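Local coordinates for protein myosin-I heavy chain (Dictyostelium discoideum, PDB 5EJR) that works as an actin-based ATPase motor in the early steps of phagocytosis and in adhesion, here represented by a MyTH4-FERM module from its tail, at residues Q91-R96 / D105-Q110; S61-K66 / H101-E106; T337-K342 / G414-L419; L378-Q381 / V385-S388. All coordinates share one frame; numbering follows the deposited sequence.

Contact 1: Q91-R96 / D105-Q110; sequences QSIISR and DEIYCQ
With chi1 close to -60° in both residues, Ile93 and Ile107 each set CG2 anti to the backbone N, and it is these two branch methyls that meet, CG2 of Ile93 lying 3.8 Å from CG2 of Ile107. The two side chains run obliquely to one another. The CB of Ile107 points at the partner helix, whereas that of Ile93 leaves its helix to the flank, and Ile107 accordingly supplies most of the buried surface. The longer branch of Ile107 works along the backbone of 91-96: Ile107 CD1 sits 3.9 Å from Ile93 O and 4.3 Å from Arg96 C. One isoleucine thus reaches two residues about one turn apart on the opposing helix.

Helices 86-99 and 104-113 are consecutive helices of the MyTH4 domain's helical bundle, and the nearest CA atoms here, those of Ile93 and Ile107, are 8.1 Å apart. Helix 58-75 touches both. Arg96 has CG anti to its own N, at chi1 -174°, and directs its guanidinium to that helix, where NH1 forms a salt bridge with Glu70 and a hydrogen bond with Asn67. Gln110 joins the same helix through Asn67 and Ala64. Ile107 further packs on Leu134 of helix 121-137, while Asn67 also borders Ile93.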
loop_
_atom_site.group_PDB
_atom_site.type_symbol
_atom_site.label_atom_id
_atom_site.label_comp_id
_atom_site.label_asym_id
_atom_site.label_seq_id
_atom_site.Cartn_x
_atom_site.Cartn_y
_atom_site.Cartn_z
ATOM N N GLN A 91 -2.689 -15.502 -0.350
ATOM C CA GLN A 91 -2.157 -14.571 0.659
ATOM C C GLN A 91 -1.893 -15.316 1.990
ATOM O O GLN A 91 -0.851 -15.105 2.604
ATOM C CB GLN A 91 -3.111 -13.399 0.878
ATOM C CG GLN A 91 -2.899 -12.284 -0.143
ATOM C CD GLN A 91 -4.130 -11.437 -0.293
ATOM O OE1 GLN A 91 -4.845 -11.142 0.669
ATOM N NE2 GLN A 91 -4.427 -11.054 -1.513
ATOM N N SER A 92 -2.806 -16.246 2.373
ATOM C CA SER A 92 -2.691 -17.109 3.561
ATOM C C SER A 92 -1.436 -17.983 3.472
ATOM O O SER A 92 -0.648 -18.006 4.419
ATOM C CB SER A 92 -3.938 -17.977 3.714
ATOM O OG SER A 92 -3.836 -18.817 4.850
ATOM N N ILE A 93 -1.214 -18.638 2.293
ATOM C CA ILE A 93 -0.068 -19.506 2.019
ATOM C C ILE A 93 1.229 -18.752 2.137
ATOM O O ILE A 93 2.155 -19.248 2.774
ATOM C CB ILE A 93 -0.187 -20.225 0.638
ATOM C CG1 ILE A 93 -1.450 -21.113 0.567
ATOM C CG2 ILE A 93 1.083 -21.047 0.305
ATOM C CD1 ILE A 93 -1.873 -21.521 -0.845
ATOM N N ILE A 94 1.318 -17.570 1.508
ATOM C CA ILE A 94 2.558 -16.804 1.549
ATOM C C ILE A 94 2.777 -16.250 2.962
ATOM O O ILE A 94 3.913 -16.284 3.441
ATOM C CB ILE A 94 2.648 -15.764 0.398
ATOM C CG1 ILE A 94 3.110 -16.478 -0.909
ATOM C CG2 ILE A 94 3.592 -14.599 0.726
ATOM C CD1 ILE A 94 2.462 -15.984 -2.082
ATOM N N SER A 95 1.694 -15.853 3.654
ATOM C CA SER A 95 1.786 -15.361 5.042
ATOM C C SER A 95 2.371 -16.476 5.925
ATOM O O SER A 95 3.342 -16.238 6.655
ATOM C CB SER A 95 0.419 -14.918 5.556
ATOM O OG SER A 95 0.445 -14.699 6.959
ATOM N N ARG A 96 1.842 -17.724 5.770
ATOM C CA ARG A 96 2.344 -18.888 6.508
ATOM C C ARG A 96 3.839 -19.082 6.244
ATOM O O ARG A 96 4.597 -19.291 7.186
ATOM C CB ARG A 96 1.521 -20.144 6.164
ATOM C CG ARG A 96 1.866 -21.396 6.990
ATOM C CD ARG A 96 0.954 -22.565 6.681
ATOM N NE ARG A 96 -0.457 -22.302 6.986
ATOM C CZ ARG A 96 -1.386 -22.001 6.081
ATOM N NH1 ARG A 96 -1.062 -21.901 4.793
ATOM N NH2 ARG A 96 -2.637 -21.775 6.456
ATOM N N ASP A 105 10.623 -24.822 2.806
ATOM C CA ASP A 105 10.951 -25.969 1.934
ATOM C C ASP A 105 9.718 -26.835 1.686
ATOM O O ASP A 105 9.484 -27.262 0.551
ATOM C CB ASP A 105 12.065 -26.827 2.545
ATOM C CG ASP A 105 13.422 -26.171 2.534
ATOM O OD1 ASP A 105 13.583 -25.148 1.833
ATOM O OD2 ASP A 105 14.322 -26.677 3.222
ATOM N N GLU A 106 8.936 -27.064 2.744
ATOM C CA GLU A 106 7.714 -27.840 2.730
ATOM C C GLU A 106 6.632 -27.200 1.850
ATOM O O GLU A 106 5.892 -27.927 1.179
ATOM C CB GLU A 106 7.230 -28.061 4.171
ATOM C CG GLU A 106 6.530 -29.393 4.368
ATOM C CD GLU A 106 5.079 -29.420 3.939
ATOM O OE1 GLU A 106 4.458 -28.333 3.858
ATOM O OE2 GLU A 106 4.554 -30.533 3.700
ATOM N N ILE A 107 6.552 -25.850 1.826
ATOM C CA ILE A 107 5.586 -25.143 0.982
ATOM C C ILE A 107 5.951 -25.350 -0.497
ATOM O O ILE A 107 5.063 -25.739 -1.266
ATOM C CB ILE A 107 5.345 -23.658 1.377
ATOM C CG1 ILE A 107 4.794 -23.587 2.825
ATOM C CG2 ILE A 107 4.340 -23.007 0.402
ATOM C CD1 ILE A 107 4.707 -22.168 3.446
ATOM N N TYR A 108 7.260 -25.181 -0.850
ATOM C CA TYR A 108 7.813 -25.335 -2.207
ATOM C C TYR A 108 7.639 -26.770 -2.736
ATOM O O TYR A 108 7.301 -26.947 -3.896
ATOM C CB TYR A 108 9.305 -24.979 -2.231
ATOM C CG TYR A 108 9.599 -23.522 -2.515
ATOM C CD1 TYR A 108 9.705 -23.052 -3.824
ATOM C CD2 TYR A 108 9.849 -22.626 -1.479
ATOM C CE1 TYR A 108 10.023 -21.719 -4.092
ATOM C CE2 TYR A 108 10.131 -21.284 -1.733
ATOM C CZ TYR A 108 10.229 -20.838 -3.040
ATOM O OH TYR A 108 10.565 -19.529 -3.275
ATOM N N CYS A 109 7.878 -27.786 -1.875
ATOM C CA CYS A 109 7.709 -29.204 -2.214
ATOM C C CYS A 109 6.242 -29.537 -2.428
ATOM O O CYS A 109 5.946 -30.196 -3.412
ATOM C CB CYS A 109 8.347 -30.105 -1.166
ATOM S SG CYS A 109 10.149 -29.972 -1.080
ATOM N N GLN A 110 5.314 -29.036 -1.574
ATOM C CA GLN A 110 3.870 -29.301 -1.757
ATOM C C GLN A 110 3.356 -28.715 -3.061
ATOM O O GLN A 110 2.492 -29.323 -3.699
ATOM C CB GLN A 110 3.013 -28.718 -0.626
ATOM C CG GLN A 110 3.100 -29.431 0.716
ATOM C CD GLN A 110 2.182 -28.807 1.755
ATOM O OE1 GLN A 110 1.513 -27.788 1.528
ATOM N NE2 GLN A 110 2.084 -29.444 2.909
#

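Contact 2: S61-K66 / H101-E106; sequences SKKAIK and HELRDE
Leu103 spreads its two methyls over the flank of helix 58-75. CD2 lies against Lys63, 3.7 Å from its CB, and CD1 faces Ala64, with 4.5 Å to the Ala64 CB. Its chi1 of -135°, away from the staggered positions, puts the fork of the leucine across these two consecutive residues. Lys63 offers only the root of its chain: CB points to the flank, CG is anti to the carbonyl carbon, and the extended remainder carries NZ to Asn100, which accepts a hydrogen bond from it.

The CB of Ala64 points toward the 101-106 segment and also meets Glu106. In one of the two modelled conformers of Glu106, the carboxylate approaches the alanine methyl, OE1 coming to 3.4 Å from Ala64 CB; because this rests on one conformer, the closeness is tentative. The chain of that conformer bends at chi2 (-81°), and OE2 accepts a hydrogen bond from the backbone N of Leu53, so this buried acid is held by the loop ahead of helix 58-75.

The contact seats the start of helix 104-113, with the turn that leads into it, against helix 58-75 of the MyTH4 domain. Leu103 also packs on Leu60 of that helix, on Arg96 of helix 86-99 and on Met56 of the loop.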
loop_
_atom_site.group_PDB
_atom_site.type_symbol
_atom_site.label_atom_id
_atom_site.label_comp_id
_atom_site.label_asym_id
_atom_site.label_seq_id
_atom_site.Cartn_x
_atom_site.Cartn_y
_atom_site.Cartn_z
ATOM N N SER A 61 4.012 -29.830 11.252
ATOM C CA SER A 61 3.285 -30.755 10.375
ATOM C C SER A 61 1.800 -30.421 10.322
ATOM O O SER A 61 1.188 -30.569 9.267
ATOM C CB SER A 61 3.465 -32.204 10.828
ATOM O OG SER A 61 4.786 -32.462 11.276
ATOM N N LYS A 62 1.219 -29.978 11.459
ATOM C CA LYS A 62 -0.198 -29.607 11.551
ATOM C C LYS A 62 -0.500 -28.405 10.655
ATOM O O LYS A 62 -1.530 -28.399 9.983
ATOM C CB LYS A 62 -0.606 -29.338 13.006
ATOM C CG LYS A 62 -2.122 -29.290 13.229
ATOM C CD LYS A 62 -2.465 -28.876 14.657
ATOM C CE LYS A 62 -3.938 -28.599 14.853
ATOM N NZ LYS A 62 -4.740 -29.848 14.944
ATOM N N LYS A 63 0.416 -27.414 10.625
ATOM C CA LYS A 63 0.306 -26.203 9.797
ATOM C C LYS A 63 0.512 -26.564 8.310
ATOM O O LYS A 63 -0.095 -25.942 7.435
ATOM C CB LYS A 63 1.348 -25.154 10.220
ATOM C CG LYS A 63 1.133 -24.547 11.601
ATOM C CD LYS A 63 2.275 -23.614 11.961
ATOM C CE LYS A 63 2.207 -23.170 13.399
ATOM N NZ LYS A 63 2.978 -21.918 13.619
ATOM N N ALA A 64 1.376 -27.564 8.041
ATOM C CA ALA A 64 1.692 -28.054 6.695
ATOM C C ALA A 64 0.470 -28.729 6.074
ATOM O O ALA A 64 0.263 -28.601 4.865
ATOM C CB ALA A 64 2.848 -29.022 6.756
ATOM N N ILE A 65 -0.355 -29.413 6.911
ATOM C CA ILE A 65 -1.594 -30.079 6.502
ATOM C C ILE A 65 -2.600 -29.034 6.054
ATOM O O ILE A 65 -3.159 -29.184 4.960
ATOM C CB ILE A 65 -2.171 -31.035 7.594
ATOM C CG1 ILE A 65 -1.249 -32.248 7.804
ATOM C CG2 ILE A 65 -3.613 -31.488 7.249
ATOM C CD1 ILE A 65 -1.308 -32.863 9.221
ATOM N N LYS A 66 -2.837 -27.981 6.883
ATOM C CA LYS A 66 -3.768 -26.888 6.536
ATOM C C LYS A 66 -3.292 -26.185 5.255
ATOM O O LYS A 66 -4.127 -25.835 4.415
ATOM C CB LYS A 66 -3.882 -25.856 7.675
ATOM C CG LYS A 66 -5.020 -24.847 7.496
ATOM C CD LYS A 66 -4.946 -23.735 8.529
ATOM C CE LYS A 66 -6.176 -22.860 8.537
ATOM N NZ LYS A 66 -6.057 -21.760 9.531
ATOM N N HIS A 101 9.111 -19.714 9.031
ATOM C CA HIS A 101 10.380 -19.817 8.332
ATOM C C HIS A 101 10.831 -21.265 8.006
ATOM O O HIS A 101 11.384 -21.522 6.925
ATOM C CB HIS A 101 11.406 -19.071 9.188
ATOM C CG HIS A 101 12.818 -19.500 9.022
ATOM N ND1 HIS A 101 13.641 -18.909 8.075
ATOM C CD2 HIS A 101 13.535 -20.406 9.732
ATOM C CE1 HIS A 101 14.816 -19.510 8.201
ATOM N NE2 HIS A 101 14.800 -20.419 9.190
ATOM N N GLU A 102 10.617 -22.194 8.952
ATOM C CA GLU A 102 11.018 -23.603 8.850
ATOM C C GLU A 102 9.991 -24.436 8.060
ATOM O O GLU A 102 10.190 -25.631 7.830
ATOM C CB GLU A 102 11.347 -24.194 10.254
ATOM C CG GLU A 102 10.366 -23.870 11.384
ATOM C CD GLU A 102 10.213 -22.416 11.802
ATOM O OE1 GLU A 102 9.091 -21.872 11.666
ATOM O OE2 GLU A 102 11.230 -21.802 12.197
ATOM N N LEU A 103 8.942 -23.778 7.570
ATOM C CA LEU A 103 7.893 -24.398 6.760
ATOM C C LEU A 103 8.067 -24.075 5.259
ATOM O O LEU A 103 7.273 -24.541 4.443
ATOM C CB LEU A 103 6.546 -23.875 7.267
ATOM C CG LEU A 103 5.409 -24.859 7.461
ATOM C CD1 LEU A 103 5.835 -26.062 8.280
ATOM C CD2 LEU A 103 4.250 -24.182 8.132
ATOM N N ARG A 104 9.118 -23.309 4.901
ATOM C CA ARG A 104 9.366 -22.817 3.540
ATOM C C ARG A 104 9.658 -23.913 2.521
ATOM O O ARG A 104 8.974 -23.942 1.494
ATOM C CB ARG A 104 10.447 -21.738 3.528
ATOM C CG ARG A 104 9.896 -20.437 4.094
ATOM C CD ARG A 104 10.981 -19.442 4.402
ATOM N NE ARG A 104 10.437 -18.272 5.091
ATOM C CZ ARG A 104 11.146 -17.189 5.364
ATOM N NH1 ARG A 104 12.420 -17.121 5.018
ATOM N NH2 ARG A 104 10.586 -16.164 5.986
ATOM N N ASP A 105 10.623 -24.822 2.806
ATOM C CA ASP A 105 10.951 -25.969 1.934
ATOM C C ASP A 105 9.718 -26.835 1.686
ATOM O O ASP A 105 9.484 -27.262 0.551
ATOM C CB ASP A 105 12.065 -26.827 2.545
ATOM C CG ASP A 105 13.422 -26.171 2.534
ATOM O OD1 ASP A 105 13.583 -25.148 1.833
ATOM O OD2 ASP A 105 14.322 -26.677 3.222
ATOM N N GLU A 106 8.936 -27.064 2.744
ATOM C CA GLU A 106 7.714 -27.840 2.730
ATOM C C GLU A 106 6.632 -27.200 1.850
ATOM O O GLU A 106 5.892 -27.927 1.179
ATOM C CB GLU A 106 7.230 -28.061 4.171
ATOM C CG GLU A 106 6.530 -29.393 4.368
ATOM C CD GLU A 106 5.079 -29.420 3.939
ATOM O OE1 GLU A 106 4.458 -28.333 3.858
ATOM O OE2 GLU A 106 4.554 -30.533 3.700
#

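Contact 3: T337-K342 / G414-L419; sequences TNVNEK and GSKSPL. With EDO (1,2-ethanediol), chain F.
Asn338 lays its carboxamide beside the backbone carbonyl of Lys416, both CB and CG of Asn338 passing 3.4 Å from Lys416 O. ND2 comes nearer, donating to Lys416 O at 2.8 Å, but the angle of 119° at the hydrogen makes this a weak bond. The amide is delivered by a chi1 of -173°, with CG anti to the backbone N. ND2 also abuts the proline ring, 3.5 Å from Pro418 CD, the two side chains meeting at about a right angle. A water adds a second link: it accepts from Asn338 N and donates to Ser417 OG at 2.7 Å, an oxygen also hydrogen-bonded to Ile413 O.

Nearby, the aliphatic part of Lys416 approaches Val339, with 4.3 Å between Lys416 CD and Val339 CG2, while its NZ goes on to a salt bridge with Asp343. A 1,2-ethanediol, probably from the crystallisation liquor, is hydrogen-bonded to Pro418 O and to Asn441 ND2.

Asn338 is the centre of an inverse gamma turn, and Asn340 is the N-cap of helix 341-355, its OD1 receiving the N-H of Asp343. The contact joins the loop leading into helix 341-355 to the segment where helix 402-416 gives way to loop, in the helical F2 lobe of the FERM domain, where the chain passes toward the PTB-like F3 lobe.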
loop_
_atom_site.group_PDB
_atom_site.type_symbol
_atom_site.label_atom_id
_atom_site.label_comp_id
_atom_site.label_asym_id
_atom_site.label_seq_id
_atom_site.Cartn_x
_atom_site.Cartn_y
_atom_site.Cartn_z
ATOM N N THR A 337 -12.221 25.532 9.818
ATOM C CA THR A 337 -13.324 26.231 10.485
ATOM C C THR A 337 -12.864 27.233 11.586
ATOM O O THR A 337 -13.724 27.805 12.264
ATOM C CB THR A 337 -14.376 25.224 10.976
ATOM O OG1 THR A 337 -13.729 24.132 11.636
ATOM C CG2 THR A 337 -15.238 24.682 9.825
ATOM N N ASN A 338 -11.544 27.551 11.680
ATOM C CA ASN A 338 -11.068 28.584 12.621
ATOM C C ASN A 338 -11.277 29.962 11.957
ATOM O O ASN A 338 -10.403 30.837 11.943
ATOM C CB ASN A 338 -9.588 28.367 13.027
ATOM C CG ASN A 338 -9.118 29.306 14.132
ATOM O OD1 ASN A 338 -9.909 29.806 14.950
ATOM N ND2 ASN A 338 -7.826 29.604 14.161
ATOM N N VAL A 339 -12.451 30.150 11.404
ATOM C CA VAL A 339 -12.742 31.336 10.621
ATOM C C VAL A 339 -14.090 31.939 11.026
ATOM O O VAL A 339 -15.039 31.198 11.283
ATOM C CB VAL A 339 -12.632 30.840 9.141
ATOM C CG1 VAL A 339 -13.903 30.176 8.625
ATOM C CG2 VAL A 339 -12.105 31.890 8.194
ATOM N N ASN A 340 -14.152 33.271 11.191
ATOM C CA ASN A 340 -15.418 33.902 11.532
ATOM C C ASN A 340 -16.231 34.165 10.232
ATOM O O ASN A 340 -15.713 33.928 9.137
ATOM C CB ASN A 340 -15.223 35.144 12.417
ATOM C CG ASN A 340 -14.756 36.414 11.736
ATOM O OD1 ASN A 340 -14.398 36.436 10.559
ATOM N ND2 ASN A 340 -14.785 37.522 12.470
ATOM N N GLU A 341 -17.482 34.639 10.353
ATOM C CA GLU A 341 -18.370 34.902 9.208
ATOM C C GLU A 341 -17.828 35.961 8.228
ATOM O O GLU A 341 -17.979 35.792 7.020
ATOM C CB GLU A 341 -19.782 35.241 9.678
ATOM C CG GLU A 341 -20.459 34.024 10.307
ATOM C CD GLU A 341 -21.674 34.268 11.188
ATOM O OE1 GLU A 341 -22.009 35.448 11.440
ATOM O OE2 GLU A 341 -22.305 33.272 11.612
ATOM N N LYS A 342 -17.195 37.024 8.738
ATOM C CA LYS A 342 -16.570 38.063 7.896
ATOM C C LYS A 342 -15.422 37.447 7.070
ATOM O O LYS A 342 -15.405 37.617 5.862
ATOM C CB LYS A 342 -16.070 39.256 8.728
ATOM C CG LYS A 342 -15.643 40.430 7.835
ATOM C CD LYS A 342 -15.071 41.602 8.608
ATOM C CE LYS A 342 -14.715 42.757 7.692
ATOM N NZ LYS A 342 -13.398 42.568 7.028
ATOM N N GLY A 414 -4.491 30.066 5.091
ATOM C CA GLY A 414 -3.233 29.774 5.763
ATOM C C GLY A 414 -3.001 30.527 7.047
ATOM O O GLY A 414 -2.615 29.916 8.034
ATOM N N SER A 415 -3.264 31.840 7.049
ATOM C CA SER A 415 -3.074 32.728 8.199
ATOM C C SER A 415 -4.049 32.465 9.343
ATOM O O SER A 415 -3.776 32.840 10.481
ATOM C CB SER A 415 -3.180 34.191 7.768
ATOM O OG SER A 415 -4.500 34.529 7.366
ATOM N N LYS A 416 -5.213 31.889 9.038
ATOM C CA LYS A 416 -6.242 31.694 10.040
ATOM C C LYS A 416 -6.358 30.270 10.552
ATOM O O LYS A 416 -7.030 30.048 11.553
ATOM C CB LYS A 416 -7.582 32.209 9.491
ATOM C CG LYS A 416 -7.575 33.741 9.445
ATOM C CD LYS A 416 -8.613 34.335 8.541
ATOM C CE LYS A 416 -8.391 35.825 8.419
ATOM N NZ LYS A 416 -8.596 36.533 9.712
ATOM N N SER A 417 -5.674 29.314 9.917
ATOM C CA SER A 417 -5.794 27.903 10.274
ATOM C C SER A 417 -4.510 27.268 10.803
ATOM O O SER A 417 -3.579 27.012 10.030
ATOM C CB SER A 417 -6.341 27.111 9.093
ATOM O OG SER A 417 -7.352 27.864 8.445
ATOM N N PRO A 418 -4.450 26.940 12.115
ATOM C CA PRO A 418 -3.224 26.297 12.647
ATOM C C PRO A 418 -2.939 24.909 12.073
ATOM O O PRO A 418 -1.811 24.459 12.127
ATOM C CB PRO A 418 -3.446 26.252 14.164
ATOM C CG PRO A 418 -4.680 27.042 14.434
ATOM C CD PRO A 418 -5.461 27.160 13.170
ATOM N N LEU A 419 -3.932 24.257 11.481
ATOM C CA LEU A 419 -3.736 22.944 10.872
ATOM C C LEU A 419 -3.205 23.056 9.425
ATOM O O LEU A 419 -2.892 22.029 8.826
ATOM C CB LEU A 419 -5.050 22.144 10.878
ATOM C CG LEU A 419 -5.589 21.631 12.233
ATOM C CD1 LEU A 419 -6.933 20.997 12.049
ATOM C CD2 LEU A 419 -4.647 20.619 12.878
HETATM C C1 EDO F . 0.921 24.017 14.282
HETATM O O1 EDO F . -0.333 24.684 14.305
HETATM C C2 EDO F . 1.967 25.113 14.046
HETATM O O2 EDO F . 3.248 24.557 13.994
HETATM O O HOH W 1 -9.394 27.027 10.004
#

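Contact 4: L378-Q381 / V385-S388; sequences LNSQ and VWIS
Trp386 reaches from helix 383-394 back to the type I beta turn formed by Leu378 to Gln381. At its CB the chain leaves the helix to the flank, and chi1 of -79° sets CG anti to the carbonyl carbon, bringing the five-membered ring to the turn. CD1 has one polar and one apolar neighbour: Gln381 O is 3.3 Å from it, near the ring plane, and Leu378 CD1 is 3.6 Å away.

At NE1 the indole makes its hydrogen bond across the contact, donating to Leu378 O at 3.1 Å with an angle of 146° at the hydrogen. The approach is a slanting one, the donor standing 28° off the carbonyl plane. Gln381 N, which closes the turn, reaches the same oxygen from the same face, so Leu378 O accepts two donors. Gln381 CB lies 3.5 Å from Trp386 NE1 and 4.0 Å from Trp386 CE2; in the conformer described, one of two, Gln381 CG tentatively lies over the rim of one face. At the six-membered ring, Trp386 CZ2 meets Ser380 OG obliquely at 3.7 Å.

The indole is buried although the turn lies at the surface of the helical F2 lobe. Helix 341-355 packs against it through Glu341, Ser344 and Ser345, and Glu341 OE2 is also hydrogen-bonded to Ser380 OG and, in that conformer, Gln381 NE2; Leu373 adds a loop contact, while Leu378 touches Arg370 of helix 366-370.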
loop_
_atom_site.group_PDB
_atom_site.type_symbol
_atom_site.label_atom_id
_atom_site.label_comp_id
_atom_site.label_asym_id
_atom_site.label_seq_id
_atom_site.Cartn_x
_atom_site.Cartn_y
_atom_site.Cartn_z
ATOM N N LEU A 378 -21.717 27.433 6.254
ATOM C CA LEU A 378 -23.027 27.885 5.776
ATOM C C LEU A 378 -24.099 27.731 6.878
ATOM O O LEU A 378 -24.953 28.599 7.009
ATOM C CB LEU A 378 -23.452 27.080 4.518
ATOM C CG LEU A 378 -24.879 27.377 3.943
ATOM C CD1 LEU A 378 -24.961 28.799 3.341
ATOM C CD2 LEU A 378 -25.231 26.383 2.826
ATOM N N ASN A 379 -24.027 26.637 7.660
ATOM C CA ASN A 379 -24.937 26.312 8.753
ATOM C C ASN A 379 -25.147 27.411 9.776
ATOM O O ASN A 379 -26.209 27.464 10.406
ATOM C CB ASN A 379 -24.427 25.054 9.481
ATOM C CG ASN A 379 -24.736 23.801 8.747
ATOM O OD1 ASN A 379 -25.351 23.836 7.678
ATOM N ND2 ASN A 379 -24.183 22.679 9.214
ATOM N N SER A 380 -24.147 28.270 9.970
ATOM C CA SER A 380 -24.210 29.287 11.017
ATOM C C SER A 380 -25.180 30.459 10.726
ATOM O O SER A 380 -25.552 31.147 11.658
ATOM C CB SER A 380 -22.808 29.795 11.371
ATOM O OG SER A 380 -22.362 30.825 10.501
ATOM N N GLN A 381 -25.559 30.694 9.457
ATOM C CA GLN A 381 -26.480 31.790 9.089
ATOM C C GLN A 381 -27.378 31.364 7.951
ATOM O O GLN A 381 -26.978 30.530 7.141
ATOM C CB GLN A 381 -25.707 33.051 8.589
ATOM C CG GLN A 381 -24.857 33.817 9.610
ATOM C CD GLN A 381 -25.587 34.377 10.816
ATOM O OE1 GLN A 381 -26.690 34.919 10.696
ATOM N NE2 GLN A 381 -25.021 34.233 12.009
ATOM N N VAL A 385 -28.599 35.730 4.359
ATOM C CA VAL A 385 -27.690 36.599 5.125
ATOM C C VAL A 385 -26.258 36.460 4.526
ATOM O O VAL A 385 -25.543 37.446 4.386
ATOM C CB VAL A 385 -27.735 36.325 6.656
ATOM C CG1 VAL A 385 -26.713 37.193 7.404
ATOM C CG2 VAL A 385 -29.145 36.532 7.221
ATOM N N TRP A 386 -25.876 35.250 4.135
ATOM C CA TRP A 386 -24.584 35.020 3.487
ATOM C C TRP A 386 -24.490 35.790 2.169
ATOM O O TRP A 386 -23.489 36.442 1.924
ATOM C CB TRP A 386 -24.364 33.532 3.247
ATOM C CG TRP A 386 -23.922 32.821 4.475
ATOM C CD1 TRP A 386 -24.625 31.887 5.183
ATOM C CD2 TRP A 386 -22.644 32.934 5.111
ATOM N NE1 TRP A 386 -23.847 31.377 6.186
ATOM C CE2 TRP A 386 -22.635 32.022 6.187
ATOM C CE3 TRP A 386 -21.483 33.685 4.842
ATOM C CZ2 TRP A 386 -21.535 31.880 7.041
ATOM C CZ3 TRP A 386 -20.373 33.522 5.673
ATOM C CH2 TRP A 386 -20.402 32.625 6.750
ATOM N N ILE A 387 -25.564 35.773 1.349
ATOM C CA ILE A 387 -25.602 36.524 0.092
ATOM C C ILE A 387 -25.286 38.009 0.358
ATOM O O ILE A 387 -24.405 38.574 -0.283
ATOM C CB ILE A 387 -26.981 36.342 -0.605
ATOM C CG1 ILE A 387 -27.069 34.928 -1.220
ATOM C CG2 ILE A 387 -27.186 37.443 -1.668
ATOM C CD1 ILE A 387 -28.580 34.481 -1.732
ATOM N N SER A 388 -25.983 38.604 1.335
ATOM C CA SER A 388 -25.801 39.989 1.746
ATOM C C SER A 388 -24.351 40.267 2.242
ATOM O O SER A 388 -23.769 41.279 1.857
ATOM C CB SER A 388 -26.802 40.333 2.843
ATOM O OG SER A 388 -26.742 41.724 3.097
#

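How the contacts relate
Contacts 1 and 2 are buried in the MyTH4 domain and share helix 104-113, which meets helix 86-99 in one and helix 58-75 in the other; their centres are about 7 Å apart, and Gln110 and Arg96 knit them together. Contacts 3 and 4 lie at the surface of the FERM F2 lobe, on the opposite side of the chain's centre, with about 55 Å between the centres of contacts 1 and 3. Contact 4 is nested in the loop that contact 3 closes, and Glu341 joins the two. Apolar packing prevails in the buried pair, with a carboxylate against an alanine methyl in contact 2. In the surface pair, backbone carbonyls receive side-chain N-H groups, weakly in contact 3, where a water makes a separate bridge.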